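Local coordinates for pectate lyase/Amb allergen (Acidovorax citrulli, PDB 4HWV), which probably cleaves pectate as a calcium-dependent polysaccharide lyase of family 1, a secreted enzyme of a plant pathogen, at residues S20-T33 with V231-T243. Residues are numbered along the deposited sequence; the frame is centred on the assembly and turned at random.
Sequences SLGATGWASHGTPT and VAHASHVWIDHNT
Trp238 and His236 reach out from one coil of the parallel beta-helix into the N-terminal loop 20-33, a mixed polar and apolar contact on the outer surface of the solenoid. Trp238 stands on strand 237-240, and its CG, anti to the backbone N (chi1 -175°), carries the indole outward beneath the loop backbone. Ala23 CA rests over the five-membered ring of Trp238 in a CH-pi contact, 3.6 Å from the centroid and 13° off the normal, while Gly22 C covers the six-membered ring nearer its rim. Asp240 CB lies against the opposite face, so the indole is sandwiched between the loop and its own strand. At the ring edge Ser20 O comes to 3.4 Å from Trp238 CZ3, and NE1 is tied to Ser293 on the next coil.

His236, at the corner where the chain turns, works differently: it plugs the bend of the loop. His236 NE2 donates to His29 O over 2.7 Å, an almost straight bond (170°) lying in the imidazole plane. Thr31 O sits over one face of the same ring, 3.0 Å from His236 CD2, and Ala27 O approaches the edge. Ala27 O is itself gripped within the loop by Thr33 N and by Thr33 OG1, the latter 2.7 Å away, which ties Thr33 to the 3-10 segment 26-28. Thr33 OG1 also packs against His236 CB, and between the two aromatic residues Ala27 CB meets Val237 O at 3.4 Å. Thr24 bonds to Thr291 and His327, and Trp26 to Thr325, carrying the attachment over the next two coils.

An N-terminal segment pinned across the outside of stacked parallel strands in this way is an elaboration on the right-handed parallel beta-helix of the polysaccharide lyase 1 family.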
ATOM      1  N   SER A  20     -21.175  15.572 -17.193  1.00  4.96           N
ATOM      2  CA  SER A  20     -20.023  16.425 -16.962  1.00  4.94           C
ATOM      3  C   SER A  20     -20.396  17.793 -16.434  1.00  5.44           C
ATOM      4  O   SER A  20     -19.526  18.658 -16.347  1.00  5.96           O
ATOM      5  CB  SER A  20     -19.196  16.577 -18.238  1.00  4.99           C
ATOM      6  OG  SER A  20     -18.762  15.297 -18.707  1.00  5.23           O
ATOM      7  N   LEU A  21     -21.664  17.983 -16.070  1.00  6.31           N
ATOM      8  CA  LEU A  21     -22.137  19.281 -15.602  1.00  5.94           C
ATOM      9  C   LEU A  21     -22.027  19.425 -14.091  1.00  5.75           C
ATOM     10  O   LEU A  21     -22.095  18.433 -13.346  1.00  6.65           O
ATOM     11  CB  LEU A  21     -23.588  19.481 -16.010  1.00  7.96           C
ATOM     12  CG  LEU A  21     -23.723  19.463 -17.522  1.00 10.60           C
ATOM     13  CD1 LEU A  21     -25.187  19.595 -17.893  1.00 11.50           C
ATOM     14  CD2 LEU A  21     -22.908  20.576 -18.146  1.00 11.86           C
ATOM     15  N   GLY A  22     -21.834  20.666 -13.654  1.00  5.49           N
ATOM     16  CA  GLY A  22     -21.818  20.978 -12.239  1.00  5.35           C
ATOM     17  C   GLY A  22     -20.635  21.799 -11.778  1.00  4.72           C
ATOM     18  O   GLY A  22     -20.540  22.116 -10.592  1.00  5.43           O
ATOM     19  N   ALA A  23     -19.730  22.160 -12.684  1.00  4.12           N
ATOM     20  CA  ALA A  23     -18.560  22.945 -12.295  1.00  4.84           C
ATOM     21  C   ALA A  23     -18.952  24.205 -11.533  1.00  5.22           C
ATOM     22  O   ALA A  23     -19.909  24.894 -11.870  1.00  6.59           O
ATOM     23  CB  ALA A  23     -17.716  23.289 -13.523  1.00  5.50           C
ATOM     24  N   THR A  24     -18.200  24.460 -10.474  1.00  4.37           N
ATOM     25  CA  THR A  24     -18.365  25.621  -9.614  1.00  4.90           C
ATOM     26  C   THR A  24     -17.019  26.332  -9.503  1.00  5.21           C
ATOM     27  O   THR A  24     -16.020  25.873 -10.067  1.00  5.56           O
ATOM     28  CB  THR A  24     -18.762  25.152  -8.205  1.00  5.51           C
ATOM     29  OG1 THR A  24     -17.869  24.101  -7.818  1.00  6.08           O
ATOM     30  CG2 THR A  24     -20.203  24.663  -8.160  1.00  6.40           C
ATOM     31  N   GLY A  25     -16.967  27.432  -8.757  1.00  5.39           N
ATOM     32  CA  GLY A  25     -15.703  28.118  -8.516  1.00  5.44           C
ATOM     33  C   GLY A  25     -15.064  28.669  -9.778  1.00  4.26           C
ATOM     34  O   GLY A  25     -15.758  29.013 -10.730  1.00  4.57           O
ATOM     35  N   TRP A  26     -13.743  28.804  -9.781  1.00  2.93           N
ATOM     36  CA  TRP A  26     -13.101  29.457 -10.902  1.00  4.13           C
ATOM     37  C   TRP A  26     -13.351  28.730 -12.235  1.00  4.61           C
ATOM     38  O   TRP A  26     -13.403  29.369 -13.282  1.00  4.95           O
ATOM     39  CB  TRP A  26     -11.610  29.569 -10.642  1.00  5.02           C
ATOM     40  CG  TRP A  26     -11.139  30.758  -9.856  1.00  4.42           C
ATOM     41  CD1 TRP A  26     -10.370  30.720  -8.722  1.00  4.66           C
ATOM     42  CD2 TRP A  26     -11.297  32.150 -10.190  1.00  4.65           C
ATOM     43  NE1 TRP A  26     -10.051  31.996  -8.325  1.00  5.11           N
ATOM     44  CE2 TRP A  26     -10.588  32.894  -9.212  1.00  5.14           C
ATOM     45  CE3 TRP A  26     -11.944  32.842 -11.233  1.00  4.92           C
ATOM     46  CZ2 TRP A  26     -10.527  34.290  -9.235  1.00  5.76           C
ATOM     47  CZ3 TRP A  26     -11.869  34.226 -11.252  1.00  5.87           C
ATOM     48  CH2 TRP A  26     -11.171  34.931 -10.261  1.00  6.09           C
ATOM     49  N   ALA A  27     -13.514  27.409 -12.211  1.00  4.64           N
ATOM     50  CA  ALA A  27     -13.810  26.658 -13.440  1.00  4.61           C
ATOM     51  C   ALA A  27     -15.155  27.064 -14.065  1.00  5.12           C
ATOM     52  O   ALA A  27     -15.415  26.769 -15.236  1.00  6.27           O
ATOM     53  CB  ALA A  27     -13.793  25.160 -13.187  1.00  4.01           C
ATOM     54  N   SER A  28     -16.024  27.704 -13.285  1.00  5.01           N
ATOM     55  CA  SER A  28     -17.327  28.145 -13.792  1.00  6.27           C
ATOM     56  C   SER A  28     -17.312  29.590 -14.292  1.00  6.76           C
ATOM     57  O   SER A  28     -18.316  30.074 -14.812  1.00  8.10           O
ATOM     58  CB  SER A  28     -18.400  27.963 -12.722  1.00  7.47           C
ATOM     59  OG  SER A  28     -18.325  28.952 -11.700  1.00  8.98           O
ATOM     60  N   HIS A  29     -16.184  30.282 -14.149  1.00  7.26           N
ATOM     61  CA  HIS A  29     -16.124  31.692 -14.504  1.00  8.99           C
ATOM     62  C   HIS A  29     -15.770  31.847 -15.975  1.00 12.03           C
ATOM     63  O   HIS A  29     -14.964  31.093 -16.484  1.00 15.04           O
ATOM     64  CB  HIS A  29     -15.071  32.381 -13.637  1.00  8.56           C
ATOM     65  CG  HIS A  29     -14.941  33.840 -13.929  1.00  8.00           C
ATOM     66  ND1 HIS A  29     -15.743  34.798 -13.343  1.00  8.72           N
ATOM     67  CD2 HIS A  29     -14.148  34.497 -14.808  1.00  8.24           C
ATOM     68  CE1 HIS A  29     -15.428  35.985 -13.833  1.00  8.85           C
ATOM     69  NE2 HIS A  29     -14.467  35.830 -14.727  1.00  8.37           N
ATOM     70  N   GLY A  30     -16.367  32.814 -16.662  1.00 12.45           N
ATOM     71  CA  GLY A  30     -16.132  32.961 -18.092  1.00 14.60           C
ATOM     72  C   GLY A  30     -16.894  31.902 -18.866  1.00 16.35           C
ATOM     73  O   GLY A  30     -18.057  31.634 -18.575  1.00 17.18           O
ATOM     74  N   THR A  31     -16.265  31.312 -19.874  1.00 17.35           N
ATOM     75  CA  THR A  31     -16.896  30.211 -20.597  1.00 17.67           C
ATOM     76  C   THR A  31     -16.919  28.990 -19.662  1.00 15.96           C
ATOM     77  O   THR A  31     -15.883  28.451 -19.324  1.00 15.77           O
ATOM     78  CB  THR A  31     -16.119  29.875 -21.898  1.00 19.95           C
ATOM     79  OG1 THR A  31     -16.016  31.048 -22.714  1.00 22.39           O
ATOM     80  CG2 THR A  31     -16.816  28.771 -22.682  1.00 20.34           C
ATOM     81  N   PRO A  32     -18.106  28.561 -19.230  1.00 15.04           N
ATOM     82  CA  PRO A  32     -18.157  27.547 -18.169  1.00 14.56           C
ATOM     83  C   PRO A  32     -17.549  26.220 -18.620  1.00 12.16           C
ATOM     84  O   PRO A  32     -17.608  25.869 -19.795  1.00 14.71           O
ATOM     85  CB  PRO A  32     -19.657  27.406 -17.886  1.00 17.05           C
ATOM     86  CG  PRO A  32     -20.289  28.639 -18.476  1.00 17.29           C
ATOM     87  CD  PRO A  32     -19.450  28.956 -19.682  1.00 16.67           C
ATOM     88  N   THR A  33     -16.944  25.500 -17.689  1.00  7.28           N
ATOM     89  CA  THR A  33     -16.334  24.209 -18.000  1.00  5.88           C
ATOM     90  C   THR A  33     -17.417  23.160 -18.197  1.00  4.95           C
ATOM     91  O   THR A  33     -18.300  23.010 -17.339  1.00  5.97           O
ATOM     92  CB  THR A  33     -15.405  23.768 -16.851  1.00  5.41           C
ATOM     93  OG1 THR A  33     -14.358  24.726 -16.709  1.00  6.05           O
ATOM     94  CG2 THR A  33     -14.775  22.423 -17.157  1.00  5.67           C
ATOM     95  N   VAL A 231      -1.352  20.414 -14.378  1.00  3.40           N
ATOM     96  CA  VAL A 231      -2.124  21.420 -15.083  1.00  3.73           C
ATOM     97  C   VAL A 231      -1.222  22.625 -15.372  1.00  3.36           C
ATOM     98  O   VAL A 231      -1.212  23.594 -14.619  1.00  4.23           O
ATOM     99  CB  VAL A 231      -3.376  21.843 -14.292  1.00  3.92           C
ATOM    100  CG1 VAL A 231      -4.310  22.654 -15.184  1.00  4.34           C
ATOM    101  CG2 VAL A 231      -4.095  20.609 -13.729  1.00  4.87           C
ATOM    102  N   ALA A 232      -0.446  22.533 -16.451  1.00  3.88           N
ATOM    103  CA  ALA A 232       0.485  23.604 -16.819  1.00  4.38           C
ATOM    104  C   ALA A 232       0.025  24.361 -18.060  1.00  4.22           C
ATOM    105  O   ALA A 232       0.457  25.483 -18.297  1.00  5.20           O
ATOM    106  CB  ALA A 232       1.914  23.030 -17.029  1.00  5.83           C
ATOM    107  N   HIS A 233      -0.863  23.748 -18.841  1.00  4.60           N
ATOM    108  CA  HIS A 233      -1.249  24.310 -20.148  1.00  4.77           C
ATOM    109  C   HIS A 233      -2.709  24.067 -20.439  1.00  4.57           C
ATOM    110  O   HIS A 233      -3.083  23.829 -21.580  1.00  5.10           O
ATOM    111  CB  HIS A 233      -0.381  23.753 -21.289  1.00  6.33           C
ATOM    112  CG  HIS A 233       1.068  24.078 -21.126  1.00  6.42           C
ATOM    113  ND1 HIS A 233       1.572  25.340 -21.366  1.00  7.55           N
ATOM    114  CD2 HIS A 233       2.116  23.325 -20.705  1.00  7.25           C
ATOM    115  CE1 HIS A 233       2.869  25.349 -21.101  1.00  8.35           C
ATOM    116  NE2 HIS A 233       3.226  24.137 -20.709  1.00  8.42           N
ATOM    117  N   ALA A 234      -3.530  24.153 -19.399  1.00  4.68           N
ATOM    118  CA  ALA A 234      -4.977  24.009 -19.553  1.00  4.83           C
ATOM    119  C   ALA A 234      -5.705  25.090 -18.794  1.00  5.05           C
ATOM    120  O   ALA A 234      -5.314  25.450 -17.686  1.00  5.69           O
ATOM    121  CB  ALA A 234      -5.460  22.644 -19.068  1.00  5.98           C
ATOM    122  N   SER A 235      -6.777  25.590 -19.402  1.00  5.06           N
ATOM    123  CA  SER A 235      -7.701  26.528 -18.771  0.50  5.28           C
ATOM    124  C   SER A 235      -9.067  25.860 -18.681  1.00  4.96           C
ATOM    125  O   SER A 235      -9.463  25.171 -19.627  1.00  6.12           O
ATOM    126  CB  SER A 235      -7.838  27.781 -19.634  0.50  5.86           C
ATOM    127  OG  SER A 235      -8.789  28.680 -19.091  0.50  7.05           O
ATOM    128  N   HIS A 236      -9.802  26.097 -17.594  1.00  4.65           N
ATOM    129  CA  HIS A 236     -11.181  25.585 -17.423  1.00  4.36           C
ATOM    130  C   HIS A 236     -11.208  24.079 -17.211  1.00  4.05           C
ATOM    131  O   HIS A 236     -11.433  23.288 -18.136  1.00  4.57           O
ATOM    132  CB  HIS A 236     -12.119  26.073 -18.528  1.00  5.63           C
ATOM    133  CG  HIS A 236     -12.489  27.503 -18.364  1.00  6.67           C
ATOM    134  ND1 HIS A 236     -11.760  28.528 -18.919  1.00  9.37           N
ATOM    135  CD2 HIS A 236     -13.463  28.088 -17.634  1.00  7.92           C
ATOM    136  CE1 HIS A 236     -12.307  29.684 -18.589  1.00  9.81           C
ATOM    137  NE2 HIS A 236     -13.333  29.446 -17.797  1.00  9.35           N
ATOM    138  N   VAL A 237     -10.913  23.713 -15.968  1.00  3.84           N
ATOM    139  CA  VAL A 237     -10.688  22.330 -15.577  1.00  3.71           C
ATOM    140  C   VAL A 237     -11.462  22.069 -14.295  1.00  3.58           C
ATOM    141  O   VAL A 237     -11.300  22.807 -13.320  1.00  4.18           O
ATOM    142  CB  VAL A 237      -9.174  22.052 -15.334  1.00  3.80           C
ATOM    143  CG1 VAL A 237      -8.962  20.636 -14.832  1.00  5.41           C
ATOM    144  CG2 VAL A 237      -8.355  22.297 -16.612  1.00  4.65           C
ATOM    145  N   TRP A 238     -12.293  21.029 -14.310  1.00  3.31           N
ATOM    146  CA  TRP A 238     -13.109  20.675 -13.162  1.00  2.47           C
ATOM    147  C   TRP A 238     -12.772  19.240 -12.751  1.00  3.05           C
ATOM    148  O   TRP A 238     -12.997  18.284 -13.520  1.00  3.97           O
ATOM    149  CB  TRP A 238     -14.598  20.800 -13.508  1.00  3.21           C
ATOM    150  CG  TRP A 238     -15.516  20.565 -12.331  1.00  3.17           C
ATOM    151  CD1 TRP A 238     -15.319  20.955 -11.029  1.00  3.98           C
ATOM    152  CD2 TRP A 238     -16.773  19.867 -12.356  1.00  2.62           C
ATOM    153  NE1 TRP A 238     -16.386  20.562 -10.255  1.00  3.34           N
ATOM    154  CE2 TRP A 238     -17.295  19.895 -11.043  1.00  2.60           C
ATOM    155  CE3 TRP A 238     -17.520  19.228 -13.373  1.00  3.84           C
ATOM    156  CZ2 TRP A 238     -18.510  19.280 -10.706  1.00  3.43           C
ATOM    157  CZ3 TRP A 238     -18.735  18.635 -13.030  1.00  4.14           C
ATOM    158  CH2 TRP A 238     -19.203  18.649 -11.713  1.00  4.23           C
ATOM    159  N   ILE A 239     -12.199  19.117 -11.555  1.00  3.06           N
ATOM    160  CA  ILE A 239     -11.768  17.838 -11.017  1.00  2.84           C
ATOM    161  C   ILE A 239     -12.656  17.588  -9.813  1.00  2.81           C
ATOM    162  O   ILE A 239     -12.507  18.238  -8.771  1.00  3.15           O
ATOM    163  CB  ILE A 239     -10.275  17.910 -10.616  1.00  3.30           C
ATOM    164  CG1 ILE A 239      -9.427  18.132 -11.876  1.00  4.15           C
ATOM    165  CG2 ILE A 239      -9.856  16.675  -9.824  1.00  4.41           C
ATOM    166  CD1 ILE A 239      -8.009  18.615 -11.579  1.00  5.13           C
ATOM    167  N   ASP A 240     -13.596  16.658  -9.975  1.00  2.91           N
ATOM    168  CA  ASP A 240     -14.687  16.515  -9.018  1.00  3.00           C
ATOM    169  C   ASP A 240     -14.957  15.057  -8.635  1.00  3.01           C
ATOM    170  O   ASP A 240     -15.039  14.179  -9.503  1.00  3.78           O
ATOM    171  CB  ASP A 240     -15.966  17.100  -9.639  1.00  3.73           C
ATOM    172  CG  ASP A 240     -17.184  16.906  -8.752  1.00  3.68           C
ATOM    173  OD1 ASP A 240     -17.336  17.632  -7.740  1.00  4.40           O
ATOM    174  OD2 ASP A 240     -17.995  16.004  -9.076  1.00  4.40           O
ATOM    175  N   HIS A 241     -15.124  14.793  -7.338  1.00  2.90           N
ATOM    176  CA  HIS A 241     -15.528  13.461  -6.889  1.00  2.73           C
ATOM    177  C   HIS A 241     -14.544  12.377  -7.323  1.00  2.68           C
ATOM    178  O   HIS A 241     -14.941  11.287  -7.759  1.00  2.99           O
ATOM    179  CB  HIS A 241     -16.954  13.116  -7.359  1.00  3.53           C
ATOM    180  CG  HIS A 241     -18.040  13.641  -6.471  1.00  3.40           C
ATOM    181  ND1 HIS A 241     -18.800  14.740  -6.802  1.00  4.08           N
ATOM    182  CD2 HIS A 241     -18.540  13.171  -5.302  1.00  5.13           C
ATOM    183  CE1 HIS A 241     -19.719  14.933  -5.865  1.00  5.08           C
ATOM    184  NE2 HIS A 241     -19.577  14.000  -4.938  1.00  5.45           N
ATOM    185  N   ASN A 242     -13.249  12.657  -7.158  1.00  2.87           N
ATOM    186  CA  ASN A 242     -12.209  11.655  -7.389  1.00  3.57           C
ATOM    187  C   ASN A 242     -11.513  11.372  -6.073  1.00  3.12           C
ATOM    188  O   ASN A 242     -11.660  12.119  -5.092  1.00  3.54           O
ATOM    189  CB  ASN A 242     -11.159  12.142  -8.398  1.00  3.44           C
ATOM    190  CG  ASN A 242     -11.779  12.567  -9.705  1.00  2.97           C
ATOM    191  OD1 ASN A 242     -12.185  11.723 -10.511  1.00  3.89           O
ATOM    192  ND2 ASN A 242     -11.859  13.884  -9.926  1.00  3.54           N
ATOM    193  N   THR A 243     -10.759  10.279  -6.056  1.00  3.35           N
ATOM    194  CA  THR A 243      -9.897   9.968  -4.925  1.00  3.71           C
ATOM    195  C   THR A 243      -8.466   9.923  -5.443  1.00  3.55           C
ATOM    196  O   THR A 243      -8.233   9.454  -6.558  1.00  4.26           O
ATOM    197  CB  THR A 243     -10.325   8.634  -4.298  1.00  3.80           C
ATOM    198  OG1 THR A 243     -11.655   8.798  -3.796  1.00  4.33           O
ATOM    199  CG2 THR A 243      -9.388   8.199  -3.152  1.00  4.96           C
TER